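Aldehyde dehydrogenase family protein (Pseudomonas syringae pv. tomato, PDB 5IUV) oxidises indole-3-acetaldehyde, with NAD+ as the electron acceptor, to the auxin indole-3-acetic acid in the plant pathogen. Local coordinates at residues A286-F296 and F318-W329; K82-F90 and L178-N186. One frame throughout, in Å; residues are numbered along the deposited sequence.

Contact 1: residues A286-F296 and F318-W329; sequences AADSAASAIAF and FLPMVIEALGTW
A291 and A325 meet methyl to methyl, CB to CB at 3.7 Å, where helix 286-295 passes over helix 318-326. The axes of the two segments approach to 8.1 Å and cross at -53°, a separation that the small residues on the first helix permit. A287 fits between F318 and M321, its CB 3.8 Å from M321 CB, while the F318 ring turns its edge to the backbone, with CE1 3.5 Å from A287 N. L326 carries CG anti to its backbone N (chi1 -165°), which swings CD1 back across the interface to meet I294 CG2 as well as the methyls of A291 and A295.

Beyond the helix, the type I turn L326-W329 brings the indole of W329 under the last turn of 286-295. A295 CB lies 3.6 Å from W329 CG, and S292 CB touches CZ2 of the same indole at 3.6 Å. No direct hydrogen bond joins the segments. The looser, wetter side is marked by D288, which is exposed and meets A325 only through OD1, this oxygen being also bonded to Q284. There a water donates to D288 O and accepts from W329 NE1 at 2.9 Å, lying in the indole plane, so that it links the D288 carbonyl to the indole N-H.

Away from this wet side, F318 touches L308 and V310 of strand 307-311, and V322 and L326 rest on strand 382-389. The helix pair thus lies against the sheet containing these strands, with F296 extending from it toward F169, a residue of the indoleacetate site.

Contact 2: residues K82-F90 and L178-N186; sequences KRKATMIRF and LGPALSTGN
Helix 82-90 and helix 178-183 run roughly antiparallel, at 151° between their directions, and their axes stay 10.7 Å apart at closest approach, leaving side chains of R83, M87 and F90 to span the gap. R83 meets the C-terminal end of the second helix side-on: NE lies 2.9 Å and NH2 3.0 Å from the same atom, S183 O. That oxygen is within 4° of the guanidinium plane, yet the two donors approach its carbonyl differently, NH2 in the carbonyl plane and NE 43° out of it. Both N-H...O bonds are moderately bent, as a shared acceptor requires. NH1 goes to L78 O, so the guanidinium is held through all three nitrogens and its rotation is restricted.

The grip falls beside a Schellman motif, in which G185, the first residue to leave helical phi/psi, takes positive phi. The guanidinium charge of R83 would be expected to interact favourably with the carbonyl end of that helix.

One turn further along, M87 is bent at both chi2 and chi3, curling its thioether over the second helix. SD meets L182 CB at 3.8 Å, the two side chains crossing near a right angle, and CG packs 3.6 Å from S183 OG. This hydroxyl donates to G179 O at 2.7 Å, satisfying its proton within the helix. F90 closes the row, presenting its ring edge to L182 CD1 at 4.1 Å.

Around the pair, helix 113-134 brings L128 onto M87 and F90 and S131 onto S183, helix 198-210 packs against F90 and L178, and N186 leads toward strand 149-164 through a bond to G159 N.

Overall arrangement
From the N terminus, the chain first lays down helix 80-96, then passes through helix 113-134 and strand 149-164 before helix 170-183 returns to close contact 2, with 87 residues between its segments. It next builds strands 187-191, 217-219, 239-243 and 263-267 of the first sheet and enters the second sheet at strand 273-276. Contact 1 is a shorter closure of 21 intervening residues, including strand 307-311. The loops follow in series, neither nested nor crossed. Their centres lie 39 Å apart on opposite sides of the chain's centre: contact 2 joins helices beside the sheet of strand 149-164, contact 1 a pair beside that of strand 307-311.

Contact 1: residues A286-F296 and F318-W329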
loop_
_atom_site.group_PDB
_atom_site.type_symbol
_atom_site.label_atom_id
_atom_site.label_comp_id
_atom_site.label_asym_id
_atom_site.label_seq_id
_atom_site.Cartn_x
_atom_site.Cartn_y
_atom_site.Cartn_z
ATOM N N ALA A 286 12.666 19.050 -28.142
ATOM C CA ALA A 286 13.186 19.801 -26.998
ATOM C C ALA A 286 13.044 21.310 -27.219
ATOM O O ALA A 286 12.763 22.063 -26.286
ATOM C CB ALA A 286 14.640 19.437 -26.736
ATOM N N ALA A 287 13.242 21.749 -28.458
ATOM C CA ALA A 287 13.088 23.165 -28.788
ATOM C C ALA A 287 11.632 23.606 -28.696
ATOM O O ALA A 287 11.328 24.638 -28.088
ATOM C CB ALA A 287 13.638 23.452 -30.177
ATOM N N ASP A 288 10.736 22.843 -29.320
ATOM C CA ASP A 288 9.306 23.147 -29.249
ATOM C C ASP A 288 8.838 23.219 -27.805
ATOM O O ASP A 288 8.109 24.133 -27.420
ATOM C CB ASP A 288 8.475 22.101 -29.999
ATOM C CG ASP A 288 8.772 22.068 -31.477
ATOM O OD1 ASP A 288 9.326 23.063 -31.991
ATOM O OD2 ASP A 288 8.444 21.046 -32.122
ATOM N N SER A 289 9.261 22.242 -27.010
ATOM C CA SER A 289 8.848 22.163 -25.614
ATOM C C SER A 289 9.453 23.277 -24.773
ATOM O O SER A 289 8.801 23.785 -23.872
ATOM C CB SER A 289 9.211 20.800 -25.017
ATOM O OG SER A 289 8.421 19.778 -25.604
ATOM N N ALA A 290 10.689 23.667 -25.070
ATOM C CA ALA A 290 11.324 24.750 -24.327
ATOM C C ALA A 290 10.583 26.063 -24.551
ATOM O O ALA A 290 10.443 26.872 -23.634
ATOM C CB ALA A 290 12.783 24.892 -24.719
ATOM N N ALA A 291 10.100 26.271 -25.772
ATOM C CA ALA A 291 9.329 27.469 -26.073
ATOM C C ALA A 291 7.957 27.415 -25.408
ATOM O O ALA A 291 7.526 28.386 -24.790
ATOM C CB ALA A 291 9.182 27.654 -27.581
ATOM N N SER A 292 7.271 26.283 -25.547
ATOM C CA SER A 292 5.968 26.093 -24.914
ATOM C C SER A 292 6.073 26.249 -23.397
ATOM O O SER A 292 5.188 26.820 -22.754
ATOM C CB SER A 292 5.393 24.716 -25.266
ATOM O OG SER A 292 4.181 24.477 -24.571
ATOM N N ALA A 293 7.175 25.760 -22.837
ATOM C CA ALA A 293 7.392 25.795 -21.392
ATOM C C ALA A 293 7.397 27.211 -20.827
ATOM O O ALA A 293 7.151 27.405 -19.637
ATOM C CB ALA A 293 8.702 25.097 -21.036
ATOM N N ILE A 294 7.681 28.201 -21.668
ATOM C CA ILE A 294 7.758 29.571 -21.175
ATOM C C ILE A 294 6.640 30.451 -21.736
ATOM O O ILE A 294 6.288 31.470 -21.139
ATOM C CB ILE A 294 9.143 30.199 -21.491
ATOM C CG1 ILE A 294 9.350 31.487 -20.687
ATOM C CG2 ILE A 294 9.308 30.444 -22.981
ATOM C CD1 ILE A 294 9.260 31.286 -19.182
ATOM N N ALA A 295 6.057 30.060 -22.868
ATOM C CA ALA A 295 5.035 30.909 -23.493
ATOM C C ALA A 295 3.605 30.485 -23.154
ATOM O O ALA A 295 2.683 31.301 -23.243
ATOM C CB ALA A 295 5.221 30.934 -25.004
ATOM N N PHE A 296 3.409 29.219 -22.786
ATOM C CA PHE A 296 2.059 28.752 -22.485
ATOM C C PHE A 296 1.487 29.516 -21.305
ATOM O O PHE A 296 2.173 29.728 -20.299
ATOM C CB PHE A 296 2.021 27.253 -22.189
ATOM C CG PHE A 296 0.639 26.746 -21.855
ATOM C CD1 PHE A 296 -0.334 26.643 -22.842
ATOM C CD2 PHE A 296 0.311 26.387 -20.557
ATOM C CE1 PHE A 296 -1.612 26.179 -22.538
ATOM C CE2 PHE A 296 -0.964 25.926 -20.247
ATOM C CZ PHE A 296 -1.926 25.826 -21.240
ATOM N N PHE A 318 21.048 24.968 -31.034
ATOM C CA PHE A 318 19.771 24.820 -30.327
ATOM C C PHE A 318 19.041 26.142 -30.099
ATOM O O PHE A 318 17.822 26.208 -30.251
ATOM C CB PHE A 318 19.994 24.113 -28.981
ATOM C CG PHE A 318 18.720 23.732 -28.259
ATOM C CD1 PHE A 318 17.818 22.842 -28.831
ATOM C CD2 PHE A 318 18.448 24.231 -26.994
ATOM C CE1 PHE A 318 16.654 22.476 -28.165
ATOM C CE2 PHE A 318 17.285 23.869 -26.317
ATOM C CZ PHE A 318 16.385 22.994 -26.904
ATOM N N LEU A 319 19.770 27.185 -29.719
ATOM C CA LEU A 319 19.122 28.459 -29.412
ATOM C C LEU A 319 18.327 29.037 -30.599
ATOM O O LEU A 319 17.217 29.527 -30.398
ATOM C CB LEU A 319 20.144 29.482 -28.907
ATOM C CG LEU A 319 19.559 30.862 -28.575
ATOM C CD1 LEU A 319 18.425 30.750 -27.557
ATOM C CD2 LEU A 319 20.650 31.808 -28.081
ATOM N N PRO A 320 18.867 28.965 -31.836
ATOM C CA PRO A 320 18.027 29.427 -32.949
ATOM C C PRO A 320 16.759 28.598 -33.133
ATOM O O PRO A 320 15.736 29.138 -33.558
ATOM C CB PRO A 320 18.944 29.282 -34.168
ATOM C CG PRO A 320 20.312 29.396 -33.619
ATOM C CD PRO A 320 20.258 28.737 -32.271
ATOM N N MET A 321 16.821 27.307 -32.817
ATOM C CA MET A 321 15.636 26.459 -32.882
ATOM C C MET A 321 14.591 26.912 -31.863
ATOM O O MET A 321 13.392 26.879 -32.136
ATOM C CB MET A 321 16.007 24.992 -32.647
ATOM C CG MET A 321 17.042 24.453 -33.626
ATOM S SD MET A 321 17.592 22.781 -33.219
ATOM C CE MET A 321 16.050 21.885 -33.377
ATOM N N VAL A 322 15.056 27.327 -30.687
ATOM C CA VAL A 322 14.164 27.775 -29.624
ATOM C C VAL A 322 13.538 29.128 -29.974
ATOM O O VAL A 322 12.350 29.356 -29.729
ATOM C CB VAL A 322 14.905 27.871 -28.268
ATOM C CG1 VAL A 322 14.002 28.467 -27.197
ATOM C CG2 VAL A 322 15.402 26.496 -27.840
ATOM N N ILE A 323 14.334 30.013 -30.560
ATOM C CA ILE A 323 13.830 31.300 -31.029
ATOM C C ILE A 323 12.751 31.125 -32.100
ATOM O O ILE A 323 11.708 31.770 -32.041
ATOM C CB ILE A 323 14.962 32.171 -31.584
ATOM C CG1 ILE A 323 15.950 32.506 -30.467
ATOM C CG2 ILE A 323 14.410 33.451 -32.201
ATOM C CD1 ILE A 323 17.192 33.198 -30.948
ATOM N N GLU A 324 12.991 30.244 -33.065
ATOM C CA GLU A 324 12.010 30.012 -34.118
ATOM C C GLU A 324 10.723 29.410 -33.559
ATOM O O GLU A 324 9.624 29.792 -33.971
ATOM C CB GLU A 324 12.581 29.106 -35.209
ATOM C CG GLU A 324 11.581 28.810 -36.319
ATOM C CD GLU A 324 12.226 28.260 -37.574
ATOM O OE1 GLU A 324 13.255 27.560 -37.462
ATOM O OE2 GLU A 324 11.704 28.537 -38.678
ATOM N N ALA A 325 10.854 28.478 -32.616
ATOM C CA ALA A 325 9.686 27.877 -31.993
ATOM C C ALA A 325 8.912 28.912 -31.200
ATOM O O ALA A 325 7.686 28.918 -31.213
ATOM C CB ALA A 325 10.090 26.713 -31.086
ATOM N N LEU A 326 9.631 29.785 -30.503
ATOM C CA LEU A 326 8.975 30.772 -29.654
ATOM C C LEU A 326 8.224 31.786 -30.505
ATOM O O LEU A 326 7.225 32.355 -30.070
ATOM C CB LEU A 326 9.981 31.478 -28.745
ATOM C CG LEU A 326 9.283 32.234 -27.609
ATOM C CD1 LEU A 326 8.652 31.261 -26.612
ATOM C CD2 LEU A 326 10.214 33.206 -26.915
ATOM N N GLY A 327 8.692 31.982 -31.733
ATOM C CA GLY A 327 8.050 32.898 -32.656
ATOM C C GLY A 327 6.660 32.464 -33.091
ATOM O O GLY A 327 5.908 33.259 -33.650
ATOM N N THR A 328 6.309 31.207 -32.844
ATOM C CA THR A 328 4.977 30.723 -33.199
ATOM C C THR A 328 3.964 31.023 -32.096
ATOM O O THR A 328 2.756 30.841 -32.276
ATOM C CB THR A 328 4.972 29.212 -33.479
ATOM O OG1 THR A 328 5.110 28.493 -32.248
ATOM C CG2 THR A 328 6.104 28.836 -34.412
ATOM N N TRP A 329 4.463 31.472 -30.951
ATOM C CA TRP A 329 3.606 31.838 -29.831
ATOM C C TRP A 329 3.373 33.345 -29.862
ATOM O O TRP A 329 4.259 34.127 -29.514
ATOM C CB TRP A 329 4.233 31.394 -28.503
ATOM C CG TRP A 329 4.301 29.895 -28.352
ATOM C CD1 TRP A 329 5.268 29.058 -28.848
ATOM C CD2 TRP A 329 3.358 29.056 -27.667
ATOM N NE1 TRP A 329 4.979 27.752 -28.513
ATOM C CE2 TRP A 329 3.818 27.725 -27.784
ATOM C CE3 TRP A 329 2.173 29.300 -26.962
ATOM C CZ2 TRP A 329 3.132 26.643 -27.227
ATOM C CZ3 TRP A 329 1.494 28.222 -26.404
ATOM C CH2 TRP A 329 1.976 26.910 -26.543
HETATM O O HOH W 1 6.310 25.242 -29.214
#

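Contact 2: residues K82-F90 and L178-N186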
loop_
_atom_site.group_PDB
_atom_site.type_symbol
_atom_site.label_atom_id
_atom_site.label_comp_id
_atom_site.label_asym_id
_atom_site.label_seq_id
_atom_site.Cartn_x
_atom_site.Cartn_y
_atom_site.Cartn_z
ATOM N N LYS A 82 -21.658 7.148 -2.286
ATOM C CA LYS A 82 -22.531 8.282 -2.583
ATOM C C LYS A 82 -21.738 9.586 -2.755
ATOM O O LYS A 82 -22.076 10.402 -3.605
ATOM C CB LYS A 82 -23.591 8.449 -1.490
ATOM C CG LYS A 82 -24.653 7.353 -1.464
ATOM C CD LYS A 82 -25.438 7.423 -0.151
ATOM C CE LYS A 82 -26.745 6.646 -0.210
ATOM N NZ LYS A 82 -26.536 5.225 -0.587
ATOM N N ARG A 83 -20.683 9.785 -1.963
ATOM C CA ARG A 83 -19.821 10.954 -2.157
ATOM C C ARG A 83 -19.148 10.898 -3.526
ATOM O O ARG A 83 -19.033 11.907 -4.210
ATOM C CB ARG A 83 -18.759 11.061 -1.057
ATOM C CG ARG A 83 -19.353 11.271 0.322
ATOM C CD ARG A 83 -18.437 12.044 1.251
ATOM N NE ARG A 83 -17.085 11.494 1.351
ATOM C CZ ARG A 83 -16.758 10.408 2.042
ATOM N NH1 ARG A 83 -17.688 9.707 2.674
ATOM N NH2 ARG A 83 -15.496 10.009 2.080
ATOM N N LYS A 84 -18.697 9.710 -3.907
ATOM C CA LYS A 84 -18.133 9.479 -5.227
ATOM C C LYS A 84 -19.108 9.905 -6.329
ATOM O O LYS A 84 -18.740 10.659 -7.231
ATOM C CB LYS A 84 -17.766 7.999 -5.397
ATOM C CG LYS A 84 -17.407 7.610 -6.827
ATOM C CD LYS A 84 -16.939 6.140 -6.946
ATOM C CE LYS A 84 -18.084 5.172 -6.652
ATOM N NZ LYS A 84 -17.707 3.737 -6.889
ATOM N N ALA A 85 -20.344 9.418 -6.253
ATOM C CA ALA A 85 -21.360 9.728 -7.263
ATOM C C ALA A 85 -21.613 11.231 -7.373
ATOM O O ALA A 85 -21.763 11.768 -8.468
ATOM C CB ALA A 85 -22.670 8.993 -6.948
ATOM N N THR A 86 -21.655 11.902 -6.230
ATOM C CA THR A 86 -21.886 13.342 -6.201
ATOM C C THR A 86 -20.711 14.103 -6.811
ATOM O O THR A 86 -20.913 15.041 -7.580
ATOM C CB THR A 86 -22.132 13.829 -4.763
ATOM O OG1 THR A 86 -23.295 13.177 -4.244
ATOM C CG2 THR A 86 -22.350 15.338 -4.714
ATOM N N MET A 87 -19.486 13.689 -6.486
ATOM C CA MET A 87 -18.296 14.355 -7.029
ATOM C C MET A 87 -18.211 14.205 -8.545
ATOM O O MET A 87 -17.810 15.132 -9.255
ATOM C CB MET A 87 -17.016 13.815 -6.371
ATOM C CG MET A 87 -16.846 14.204 -4.894
ATOM S SD MET A 87 -16.874 15.989 -4.599
ATOM C CE MET A 87 -15.384 16.524 -5.447
ATOM N N ILE A 88 -18.614 13.042 -9.040
ATOM C CA ILE A 88 -18.629 12.791 -10.476
ATOM C C ILE A 88 -19.714 13.630 -11.173
ATOM O O ILE A 88 -19.473 14.178 -12.251
ATOM C CB ILE A 88 -18.807 11.280 -10.757
ATOM C CG1 ILE A 88 -17.578 10.522 -10.243
ATOM C CG2 ILE A 88 -19.006 11.009 -12.242
ATOM C CD1 ILE A 88 -17.744 8.985 -10.192
ATOM N N ARG A 89 -20.887 13.768 -10.551
ATOM C CA ARG A 89 -21.917 14.673 -11.081
ATOM C C ARG A 89 -21.444 16.128 -11.074
ATOM O O ARG A 89 -21.744 16.886 -11.995
ATOM C CB ARG A 89 -23.224 14.560 -10.282
ATOM C CG ARG A 89 -24.014 13.280 -10.544
ATOM C CD ARG A 89 -25.448 13.393 -10.016
ATOM N NE ARG A 89 -25.491 13.709 -8.588
ATOM C CZ ARG A 89 -25.456 12.797 -7.621
ATOM N NH1 ARG A 89 -25.375 11.507 -7.926
ATOM N NH2 ARG A 89 -25.507 13.170 -6.349
ATOM N N PHE A 90 -20.711 16.505 -10.030
ATOM C CA PHE A 90 -20.138 17.850 -9.908
ATOM C C PHE A 90 -19.212 18.098 -11.097
ATOM O O PHE A 90 -19.312 19.123 -11.779
ATOM C CB PHE A 90 -19.391 17.978 -8.570
ATOM C CG PHE A 90 -18.970 19.399 -8.199
ATOM C CD1 PHE A 90 -19.318 20.493 -8.979
ATOM C CD2 PHE A 90 -18.206 19.616 -7.056
ATOM C CE1 PHE A 90 -18.916 21.791 -8.618
ATOM C CE2 PHE A 90 -17.803 20.904 -6.684
ATOM C CZ PHE A 90 -18.158 21.989 -7.472
ATOM N N LEU A 178 -10.456 21.317 -4.189
ATOM C CA LEU A 178 -11.817 20.857 -3.900
ATOM C C LEU A 178 -11.989 19.354 -4.084
ATOM O O LEU A 178 -12.720 18.708 -3.334
ATOM C CB LEU A 178 -12.837 21.581 -4.786
ATOM C CG LEU A 178 -13.048 23.077 -4.574
ATOM C CD1 LEU A 178 -14.176 23.566 -5.476
ATOM C CD2 LEU A 178 -13.346 23.373 -3.128
ATOM N N GLY A 179 -11.335 18.808 -5.100
ATOM C CA GLY A 179 -11.420 17.383 -5.371
ATOM C C GLY A 179 -11.178 16.511 -4.147
ATOM O O GLY A 179 -12.094 15.865 -3.651
ATOM N N PRO A 180 -9.933 16.487 -3.653
ATOM C CA PRO A 180 -9.603 15.698 -2.458
ATOM C C PRO A 180 -10.255 16.212 -1.163
ATOM O O PRO A 180 -10.633 15.396 -0.317
ATOM C CB PRO A 180 -8.070 15.807 -2.383
ATOM C CG PRO A 180 -7.728 17.027 -3.198
ATOM C CD PRO A 180 -8.742 17.075 -4.285
ATOM N N ALA A 181 -10.401 17.529 -1.013
ATOM C CA ALA A 181 -10.946 18.080 0.229
ATOM C C ALA A 181 -12.416 17.713 0.414
ATOM O O ALA A 181 -12.819 17.308 1.498
ATOM C CB ALA A 181 -10.773 19.602 0.269
ATOM N N LEU A 182 -13.216 17.838 -0.640
ATOM C CA LEU A 182 -14.622 17.459 -0.542
ATOM C C LEU A 182 -14.782 15.940 -0.529
ATOM O O LEU A 182 -15.619 15.409 0.205
ATOM C CB LEU A 182 -15.430 18.064 -1.697
ATOM C CG LEU A 182 -15.563 19.584 -1.702
ATOM C CD1 LEU A 182 -16.161 20.068 -3.023
ATOM C CD2 LEU A 182 -16.420 20.055 -0.507
ATOM N N SER A 183 -13.970 15.244 -1.327
ATOM C CA SER A 183 -14.061 13.784 -1.418
ATOM C C SER A 183 -13.839 13.103 -0.070
ATOM O O SER A 183 -14.477 12.088 0.225
ATOM C CB SER A 183 -13.059 13.228 -2.435
ATOM O OG SER A 183 -13.469 13.517 -3.762
ATOM N N THR A 184 -12.946 13.660 0.742
ATOM C CA THR A 184 -12.668 13.099 2.062
ATOM C C THR A 184 -13.732 13.473 3.095
ATOM O O THR A 184 -13.709 12.979 4.222
ATOM C CB THR A 184 -11.288 13.543 2.589
ATOM O OG1 THR A 184 -11.127 14.953 2.399
ATOM C CG2 THR A 184 -10.175 12.808 1.850
ATOM N N GLY A 185 -14.652 14.355 2.718
ATOM C CA GLY A 185 -15.783 14.678 3.571
ATOM C C GLY A 185 -15.728 16.010 4.313
ATOM O O GLY A 185 -16.605 16.306 5.123
ATOM N N ASN A 186 -14.707 16.816 4.056
ATOM C CA ASN A 186 -14.602 18.114 4.725
ATOM C C ASN A 186 -15.597 19.153 4.217
ATOM O O ASN A 186 -16.124 19.033 3.108
ATOM C CB ASN A 186 -13.189 18.677 4.571
ATOM C CG ASN A 186 -12.144 17.788 5.189
ATOM O OD1 ASN A 186 -11.944 17.803 6.398
ATOM N ND2 ASN A 186 -11.469 17.006 4.362
#